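Transcriptional repressor of the blcABC operon (Agrobacterium tumefaciens, PDB 3MQ0) represses transcription of the blcABC operon, probably by binding DNA through an IclR-type helix-turn-helix domain, and is regulated through oligomerization. Local coordinates at residues V125-G129 and E130-I134; M175-S178 and Q179-P183; M151-A155 and P156-T160. One frame throughout, in Å; residues are numbered along the deposited sequence.

Interaction 1. Residues V125-G129 and E130-I134; sequences VREGG and EVVYI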
loop_
_atom_site.group_PDB
_atom_site.type_symbol
_atom_site.label_atom_id
_atom_site.label_comp_id
_atom_site.label_asym_id
_atom_site.label_seq_id
_atom_site.Cartn_x
_atom_site.Cartn_y
_atom_site.Cartn_z
ATOM N N VAL B 125 -5.895 -21.435 -2.352
ATOM C CA VAL B 125 -6.661 -20.189 -2.376
ATOM C C VAL B 125 -8.100 -20.552 -2.610
ATOM O O VAL B 125 -8.364 -21.601 -3.176
ATOM C CB VAL B 125 -6.198 -19.247 -3.498
ATOM C CG1 VAL B 125 -4.742 -18.828 -3.269
ATOM C CG2 VAL B 125 -6.335 -19.924 -4.854
ATOM N N ARG B 126 -9.032 -19.705 -2.159
ATOM C CA ARG B 126 -10.458 -19.937 -2.418
ATOM C C ARG B 126 -10.922 -19.210 -3.674
ATOM O O ARG B 126 -10.643 -18.025 -3.857
ATOM C CB ARG B 126 -11.327 -19.483 -1.229
ATOM C CG ARG B 126 -12.791 -19.879 -1.373
ATOM C CD ARG B 126 -13.657 -19.408 -0.182
ATOM N NE ARG B 126 -13.637 -17.952 -0.029
ATOM C CZ ARG B 126 -14.420 -17.123 -0.702
ATOM N NH1 ARG B 126 -15.292 -17.588 -1.590
ATOM N NH2 ARG B 126 -14.325 -15.822 -0.495
ATOM N N GLU B 127 -11.619 -19.928 -4.552
ATOM C CA GLU B 127 -12.331 -19.288 -5.650
ATOM C C GLU B 127 -13.782 -19.730 -5.599
ATOM O O GLU B 127 -14.108 -20.874 -5.932
ATOM C CB GLU B 127 -11.688 -19.633 -6.992
ATOM C CG GLU B 127 -10.245 -19.126 -7.069
ATOM C CD GLU B 127 -9.606 -19.287 -8.432
ATOM O OE1 GLU B 127 -10.312 -19.679 -9.390
ATOM O OE2 GLU B 127 -8.387 -19.013 -8.535
ATOM N N GLY B 128 -14.653 -18.831 -5.154
ATOM C CA GLY B 128 -16.055 -19.165 -4.997
ATOM C C GLY B 128 -16.220 -20.248 -3.949
ATOM O O GLY B 128 -15.739 -20.107 -2.832
ATOM N N GLY B 129 -16.885 -21.342 -4.316
ATOM C CA GLY B 129 -17.122 -22.424 -3.378
ATOM C C GLY B 129 -16.076 -23.525 -3.397
ATOM O O GLY B 129 -16.290 -24.582 -2.792
ATOM N N GLU B 130 -14.958 -23.290 -4.089
ATOM C CA GLU B 130 -13.872 -24.279 -4.199
ATOM C C GLU B 130 -12.560 -23.759 -3.621
ATOM O O GLU B 130 -12.363 -22.539 -3.541
ATOM C CB GLU B 130 -13.654 -24.654 -5.677
ATOM C CG GLU B 130 -14.923 -25.101 -6.388
ATOM C CD GLU B 130 -14.685 -25.524 -7.837
ATOM O OE1 GLU B 130 -14.484 -24.641 -8.704
ATOM O OE2 GLU B 130 -14.705 -26.745 -8.105
ATOM N N VAL B 131 -11.662 -24.666 -3.219
ATOM C CA VAL B 131 -10.279 -24.274 -2.980
ATOM C C VAL B 131 -9.442 -24.802 -4.144
ATOM O O VAL B 131 -9.786 -25.818 -4.730
ATOM C CB VAL B 131 -9.719 -24.795 -1.648
ATOM C CG1 VAL B 131 -10.487 -24.173 -0.463
ATOM C CG2 VAL B 131 -9.775 -26.309 -1.575
ATOM N N VAL B 132 -8.375 -24.087 -4.481
ATOM C CA VAL B 132 -7.468 -24.474 -5.561
ATOM C C VAL B 132 -6.080 -24.642 -4.968
ATOM O O VAL B 132 -5.610 -23.761 -4.237
ATOM C CB VAL B 132 -7.428 -23.388 -6.655
ATOM C CG1 VAL B 132 -6.443 -23.777 -7.758
ATOM C CG2 VAL B 132 -8.829 -23.157 -7.219
ATOM N N TYR B 133 -5.453 -25.786 -5.226
ATOM C CA TYR B 133 -4.137 -26.101 -4.670
ATOM C C TYR B 133 -3.046 -25.386 -5.441
ATOM O O TYR B 133 -2.898 -25.593 -6.638
ATOM C CB TYR B 133 -3.917 -27.637 -4.598
ATOM C CG TYR B 133 -4.839 -28.179 -3.558
ATOM C CD1 TYR B 133 -6.159 -28.450 -3.866
ATOM C CD2 TYR B 133 -4.440 -28.274 -2.229
ATOM C CE1 TYR B 133 -7.055 -28.850 -2.889
ATOM C CE2 TYR B 133 -5.325 -28.675 -1.244
ATOM C CZ TYR B 133 -6.629 -28.968 -1.587
ATOM O OH TYR B 133 -7.521 -29.369 -0.623
ATOM N N ILE B 134 -2.307 -24.511 -4.767
ATOM C CA ILE B 134 -1.234 -23.789 -5.438
ATOM C C ILE B 134 0.154 -24.177 -4.956
ATOM O O ILE B 134 1.159 -23.810 -5.574
ATOM C CB ILE B 134 -1.407 -22.265 -5.344
ATOM C CG1 ILE B 134 -1.414 -21.795 -3.886
ATOM C CG2 ILE B 134 -2.705 -21.846 -6.029
ATOM C CD1 ILE B 134 -1.285 -20.274 -3.733
HETATM O O HOH W 1 -14.476 -21.973 -8.334
#
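Val-125 and Val-132 form a hydrogen-bonded antiparallel pair: Val-125 N donates to Val-132 O at 3.0 Å, and Val-132 N returns to Val-125 O at 2.8 Å. They belong to a tight beta hairpin of the IclR-type, GAF-fold domain. The axes of 125-127 and 130-134 approach to 4.6 Å, and their N-to-C directions differ by 139°, evidence of a twisted antiparallel ribbon. Arg-126 and Val-131 make the intervening non-hydrogen-bonded pair, and Glu-127 and Glu-130 are joined by two backbone bonds across the ends of the type II' turn. Gly-128 carries the positive phi of that turn (64°), a value glycine accepts readily.

Val-125 divides its methyls: CG1 meets Ile-134 CD1 at 3.8 Å, the two side chains crossing at about a right angle, while CG2 lies 4.1 Å from Val-132 CB. On the face carrying Val-131, Arg-126 bends at chi3 (60°) and folds back to the turn, where NH1 donates to Gly-128 O at 2.8 Å with the oxygen close to the guanidinium plane. Across the turn, one water donates both to Glu-127 O and to Glu-130 OE1, each 2.7 Å from the water oxygen.

Interaction 2. Residues M175-S178 and Q179-P183; sequences MLFS and QFPQP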
loop_
_atom_site.group_PDB
_atom_site.type_symbol
_atom_site.label_atom_id
_atom_site.label_comp_id
_atom_site.label_asym_id
_atom_site.label_seq_id
_atom_site.Cartn_x
_atom_site.Cartn_y
_atom_site.Cartn_z
ATOM N N MET B 175 -25.176 -16.950 -0.246
ATOM C CA MET B 175 -25.019 -16.662 -1.669
ATOM C C MET B 175 -24.172 -17.725 -2.362
ATOM O O MET B 175 -24.422 -18.087 -3.510
ATOM C CB MET B 175 -24.384 -15.292 -1.868
ATOM C CG MET B 175 -25.245 -14.166 -1.363
ATOM S SD MET B 175 -25.444 -12.918 -2.632
ATOM C CE MET B 175 -27.062 -12.290 -2.204
ATOM N N LEU B 176 -23.162 -18.218 -1.661
ATOM C CA LEU B 176 -22.267 -19.212 -2.232
ATOM C C LEU B 176 -22.898 -20.585 -2.310
ATOM O O LEU B 176 -22.624 -21.335 -3.242
ATOM C CB LEU B 176 -21.003 -19.333 -1.385
ATOM C CG LEU B 176 -19.816 -18.483 -1.787
ATOM C CD1 LEU B 176 -18.720 -18.639 -0.739
ATOM C CD2 LEU B 176 -19.340 -18.915 -3.166
ATOM N N PHE B 177 -23.722 -20.921 -1.320
ATOM C CA PHE B 177 -24.140 -22.303 -1.131
ATOM C C PHE B 177 -25.647 -22.529 -1.115
ATOM O O PHE B 177 -26.134 -23.355 -0.351
ATOM C CB PHE B 177 -23.521 -22.858 0.151
ATOM C CG PHE B 177 -22.020 -22.886 0.117
ATOM C CD1 PHE B 177 -21.355 -23.576 -0.885
ATOM C CD2 PHE B 177 -21.276 -22.237 1.085
ATOM C CE1 PHE B 177 -19.966 -23.605 -0.927
ATOM C CE2 PHE B 177 -19.893 -22.269 1.056
ATOM C CZ PHE B 177 -19.238 -22.940 0.047
ATOM N N SER B 178 -26.373 -21.803 -1.960
ATOM C CA SER B 178 -27.800 -22.045 -2.146
ATOM C C SER B 178 -27.992 -23.519 -2.505
ATOM O O SER B 178 -28.876 -24.193 -1.978
ATOM C CB SER B 178 -28.359 -21.140 -3.245
ATOM O OG SER B 178 -27.642 -21.306 -4.458
ATOM N N GLN B 179 -27.142 -24.010 -3.401
ATOM C CA GLN B 179 -26.999 -25.438 -3.628
ATOM C C GLN B 179 -25.747 -25.909 -2.902
ATOM O O GLN B 179 -24.634 -25.506 -3.231
ATOM C CB GLN B 179 -26.861 -25.734 -5.116
ATOM C CG GLN B 179 -28.028 -25.243 -5.957
ATOM C CD GLN B 179 -27.785 -25.437 -7.439
ATOM O OE1 GLN B 179 -26.814 -24.918 -7.996
ATOM N NE2 GLN B 179 -28.663 -26.196 -8.088
ATOM N N PHE B 180 -25.933 -26.755 -1.904
ATOM C CA PHE B 180 -24.814 -27.269 -1.144
ATOM C C PHE B 180 -24.126 -28.431 -1.888
ATOM O O PHE B 180 -24.802 -29.291 -2.440
ATOM C CB PHE B 180 -25.304 -27.702 0.233
ATOM C CG PHE B 180 -24.236 -27.685 1.259
ATOM C CD1 PHE B 180 -23.864 -26.495 1.867
ATOM C CD2 PHE B 180 -23.571 -28.850 1.599
ATOM C CE1 PHE B 180 -22.850 -26.466 2.802
ATOM C CE2 PHE B 180 -22.562 -28.830 2.535
ATOM C CZ PHE B 180 -22.200 -27.643 3.140
ATOM N N PRO B 181 -22.780 -28.452 -1.917
ATOM C CA PRO B 181 -22.094 -29.551 -2.611
ATOM C C PRO B 181 -22.471 -30.924 -2.064
ATOM O O PRO B 181 -22.698 -31.067 -0.855
ATOM C CB PRO B 181 -20.600 -29.267 -2.353
ATOM C CG PRO B 181 -20.568 -28.305 -1.203
ATOM C CD PRO B 181 -21.827 -27.494 -1.324
ATOM N N GLN B 182 -22.530 -31.918 -2.949
ATOM C CA GLN B 182 -22.775 -33.299 -2.551
ATOM C C GLN B 182 -21.580 -33.865 -1.782
ATOM O O GLN B 182 -20.438 -33.524 -2.078
ATOM C CB GLN B 182 -23.048 -34.166 -3.787
ATOM C CG GLN B 182 -24.329 -33.819 -4.540
ATOM C CD GLN B 182 -25.591 -34.168 -3.759
ATOM O OE1 GLN B 182 -25.785 -35.312 -3.341
ATOM N NE2 GLN B 182 -26.451 -33.177 -3.556
ATOM N N PRO B 183 -21.836 -34.752 -0.804
ATOM C CA PRO B 183 -20.758 -35.284 0.046
ATOM C C PRO B 183 -19.719 -36.117 -0.709
ATOM O O PRO B 183 -20.058 -36.798 -1.677
ATOM C CB PRO B 183 -21.508 -36.164 1.053
ATOM C CG PRO B 183 -22.795 -36.506 0.377
ATOM C CD PRO B 183 -23.153 -35.296 -0.432
HETATM O O HOH W 2 -24.823 -22.763 -4.662
#
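Phe-177 and Gln-179 carry this local contact, with Ser-178 between them, at the C-terminal end of helix 170-176 in the IclR-type C-terminal domain, where the chain enters the loop that leads to helix 192-205. Phe-177 is the first residue past the helix to abandon helical backbone angles, and its side chain meets the loop two and three residues beyond Ser-178. Its CB touches Phe-180 CD1 at 4.0 Å, and its ring atom CD1 meets Pro-181 CD at the same 4.0 Å.

The two aromatic rings are paired obliquely. Their centroids are 5.8 Å apart and their planes inclined at 57°, a geometry that fits neither a parallel stack nor a T-shaped pair. Phe-177 has CG beside its backbone N (chi1 -62°), which lays the ring against Leu-176, whose CB sits 3.8 Å above the plane and over the ring centre. Pro-181 CD stands 3.5 Å above the Phe-180 plane, displaced toward the rim. Outside the two segments, Phe-177 packs on Pro-156 and Leu-165, and Phe-180 on Val-189.

Gln-179 gives its backbone N to a water, at 2.9 Å, and its O to the edge of the Phe-177 ring, while its side chain, extended beyond CG, leads away. Ser-178 OG, set between its own backbone N and carbonyl carbon (chi1 56°), lies 2.9 Å from Gln-179 N.

Rotation of the Phe-177 ring is thus probably limited by Leu-176 CB on one face and by Pro-181 CD obliquely. The carbonyl of Leu-176, the last helical residue, is reached by the water that takes the Gln-179 N-H: it donates to Leu-176 O at 3.0 Å, so solvent bridges the helix end to the departing chain.

Interaction 3. Residues M151-A155 and P156-T160; sequences MRLPA and PFTAT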
loop_
_atom_site.group_PDB
_atom_site.type_symbol
_atom_site.label_atom_id
_atom_site.label_comp_id
_atom_site.label_asym_id
_atom_site.label_seq_id
_atom_site.Cartn_x
_atom_site.Cartn_y
_atom_site.Cartn_z
ATOM N N MET B 151 -5.396 -28.592 -8.813
ATOM C CA MET B 151 -6.555 -29.391 -8.418
ATOM C C MET B 151 -7.572 -28.549 -7.635
ATOM O O MET B 151 -7.190 -27.579 -6.986
ATOM C CB MET B 151 -6.053 -30.562 -7.576
ATOM C CG MET B 151 -7.045 -31.204 -6.660
ATOM S SD MET B 151 -6.234 -32.623 -5.918
ATOM C CE MET B 151 -6.964 -32.603 -4.290
ATOM N N ARG B 152 -8.862 -28.892 -7.756
ATOM C CA ARG B 152 -9.949 -28.212 -7.025
ATOM C C ARG B 152 -10.730 -29.165 -6.141
ATOM O O ARG B 152 -10.977 -30.304 -6.522
ATOM C CB ARG B 152 -10.946 -27.577 -7.999
ATOM C CG ARG B 152 -10.298 -26.652 -9.000
ATOM C CD ARG B 152 -11.278 -25.929 -9.909
ATOM N NE ARG B 152 -10.535 -24.880 -10.602
ATOM C CZ ARG B 152 -10.708 -23.579 -10.418
ATOM N NH1 ARG B 152 -11.646 -23.133 -9.597
ATOM N NH2 ARG B 152 -9.957 -22.718 -11.091
ATOM N N LEU B 153 -11.140 -28.681 -4.971
ATOM C CA LEU B 153 -12.030 -29.418 -4.078
ATOM C C LEU B 153 -13.075 -28.462 -3.491
ATOM O O LEU B 153 -12.844 -27.257 -3.437
ATOM C CB LEU B 153 -11.231 -30.061 -2.940
ATOM C CG LEU B 153 -10.430 -31.300 -3.343
ATOM C CD1 LEU B 153 -9.637 -31.824 -2.139
ATOM C CD2 LEU B 153 -11.352 -32.366 -3.871
ATOM N N PRO B 154 -14.224 -28.993 -3.034
ATOM C CA PRO B 154 -15.234 -28.142 -2.381
ATOM C C PRO B 154 -14.711 -27.519 -1.101
ATOM O O PRO B 154 -14.253 -28.228 -0.203
ATOM C CB PRO B 154 -16.370 -29.119 -2.053
ATOM C CG PRO B 154 -16.172 -30.277 -2.995
ATOM C CD PRO B 154 -14.681 -30.387 -3.182
ATOM N N ALA B 155 -14.781 -26.198 -1.019
ATOM C CA ALA B 155 -14.324 -25.475 0.162
ATOM C C ALA B 155 -14.950 -25.956 1.476
ATOM O O ALA B 155 -14.284 -25.958 2.508
ATOM C CB ALA B 155 -14.556 -23.981 -0.011
ATOM N N PRO B 156 -16.236 -26.352 1.459
ATOM C CA PRO B 156 -16.814 -26.708 2.766
ATOM C C PRO B 156 -16.217 -27.964 3.388
ATOM O O PRO B 156 -16.343 -28.130 4.598
ATOM C CB PRO B 156 -18.292 -26.958 2.441
ATOM C CG PRO B 156 -18.548 -26.086 1.265
ATOM C CD PRO B 156 -17.283 -26.181 0.432
ATOM N N PHE B 157 -15.596 -28.824 2.582
ATOM C CA PHE B 157 -15.085 -30.100 3.077
ATOM C C PHE B 157 -13.596 -30.085 3.507
ATOM O O PHE B 157 -13.170 -30.928 4.295
ATOM C CB PHE B 157 -15.289 -31.202 2.020
ATOM C CG PHE B 157 -16.726 -31.369 1.539
ATOM C CD1 PHE B 157 -17.801 -31.020 2.336
ATOM C CD2 PHE B 157 -16.981 -31.907 0.284
ATOM C CE1 PHE B 157 -19.105 -31.185 1.888
ATOM C CE2 PHE B 157 -18.290 -32.068 -0.181
ATOM C CZ PHE B 157 -19.352 -31.707 0.640
ATOM N N THR B 158 -12.802 -29.155 2.992
ATOM C CA THR B 158 -11.358 -29.186 3.260
ATOM C C THR B 158 -10.995 -28.341 4.481
ATOM O O THR B 158 -11.750 -27.449 4.863
ATOM C CB THR B 158 -10.547 -28.644 2.049
ATOM O OG1 THR B 158 -10.913 -27.285 1.808
ATOM C CG2 THR B 158 -10.838 -29.437 0.777
ATOM N N ALA B 159 -9.830 -28.591 5.085
ATOM C CA ALA B 159 -9.426 -27.784 6.236
ATOM C C ALA B 159 -9.144 -26.342 5.810
ATOM O O ALA B 159 -9.589 -25.412 6.468
ATOM C CB ALA B 159 -8.194 -28.387 6.934
ATOM N N THR B 160 -8.417 -26.145 4.706
ATOM C CA THR B 160 -8.196 -24.767 4.245
ATOM C C THR B 160 -9.494 -24.093 3.852
ATOM O O THR B 160 -9.647 -22.893 4.072
ATOM C CB THR B 160 -7.244 -24.648 3.032
ATOM O OG1 THR B 160 -7.754 -25.409 1.937
ATOM C CG2 THR B 160 -5.831 -25.135 3.379
#
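The Phe-157 ring is the flat side chain of this contact, and Pro-154 approaches it obliquely, neither squarely over a face nor at an edge. The ring atoms nearest the proline are CD2 and CE2: Pro-154 CB lies 3.7 Å from Phe-157 CD2, and Pro-154 CG is 3.8 Å from that same CD2. With CG anti to the carbonyl carbon (chi1 -55°), the Phe-157 ring turns back to the proline three residues earlier. Ser-188, Val-189 and Ile-214, all from loops, also touch the Phe-157 side chain.

The backbone makes the same three-residue step. Phe-157 N donates to Pro-154 O at 3.1 Å with an N-H...O angle of 153°, and the donor stands about 50° out of the carbonyl plane instead of on a lone pair. This bond closes a tight turn through Ala-155 and Pro-156, where Ala-155 CB packs against Pro-156 CD at 3.5 Å. The turn carries the chain from edge strand 152-154 of the GAF-fold sheet into helix 159-165.

Thr-158 then starts the helix as its N-cap. Its two branches face different partners: CG2 meets Leu-153 CB at 3.8 Å and Leu-153 CD1 at 4.0 Å, whereas OG1 hydrogen-bonds to the backbone N of Gly-161 in the first turn. The methyl thus reaches back to the strand as the hydroxyl serves the helix.

Pro-156 N has no hydrogen to offer the nearby Pro-154 O, leaving Phe-157 N as the donor that closes the turn. Between the two segments, that bond is backed by the packing of Pro-154 on Phe-157 and of Leu-153 on Thr-158 CG2. Gly-129 bonds the Ala-155 backbone from the neighbouring hairpin, and the amide of Gly-161 is capped by Thr-158 OG1, so this buried strand-to-helix junction is tied at both ends.

Interactions 1 and 3 are adjacent, their centres about 7 Å apart, because strand 152-154 extends the sheet beside 130-137: Gly-129 O lies 2.8 Å from Ala-155 N, a probable hydrogen bond. Interaction 2 lies farther out, its centre about 15 Å from that of interaction 1 and 12 Å from that of interaction 3. It reaches both through side chains: Leu-176 CD2 packs 3.5 Å from Gly-128 C, and Phe-177 CZ lies 3.4 Å from Pro-156 CG. The hairpin turn, the strand-to-helix junction and the helix end therefore form one continuous packed corner of the IclR-type C-terminal domain.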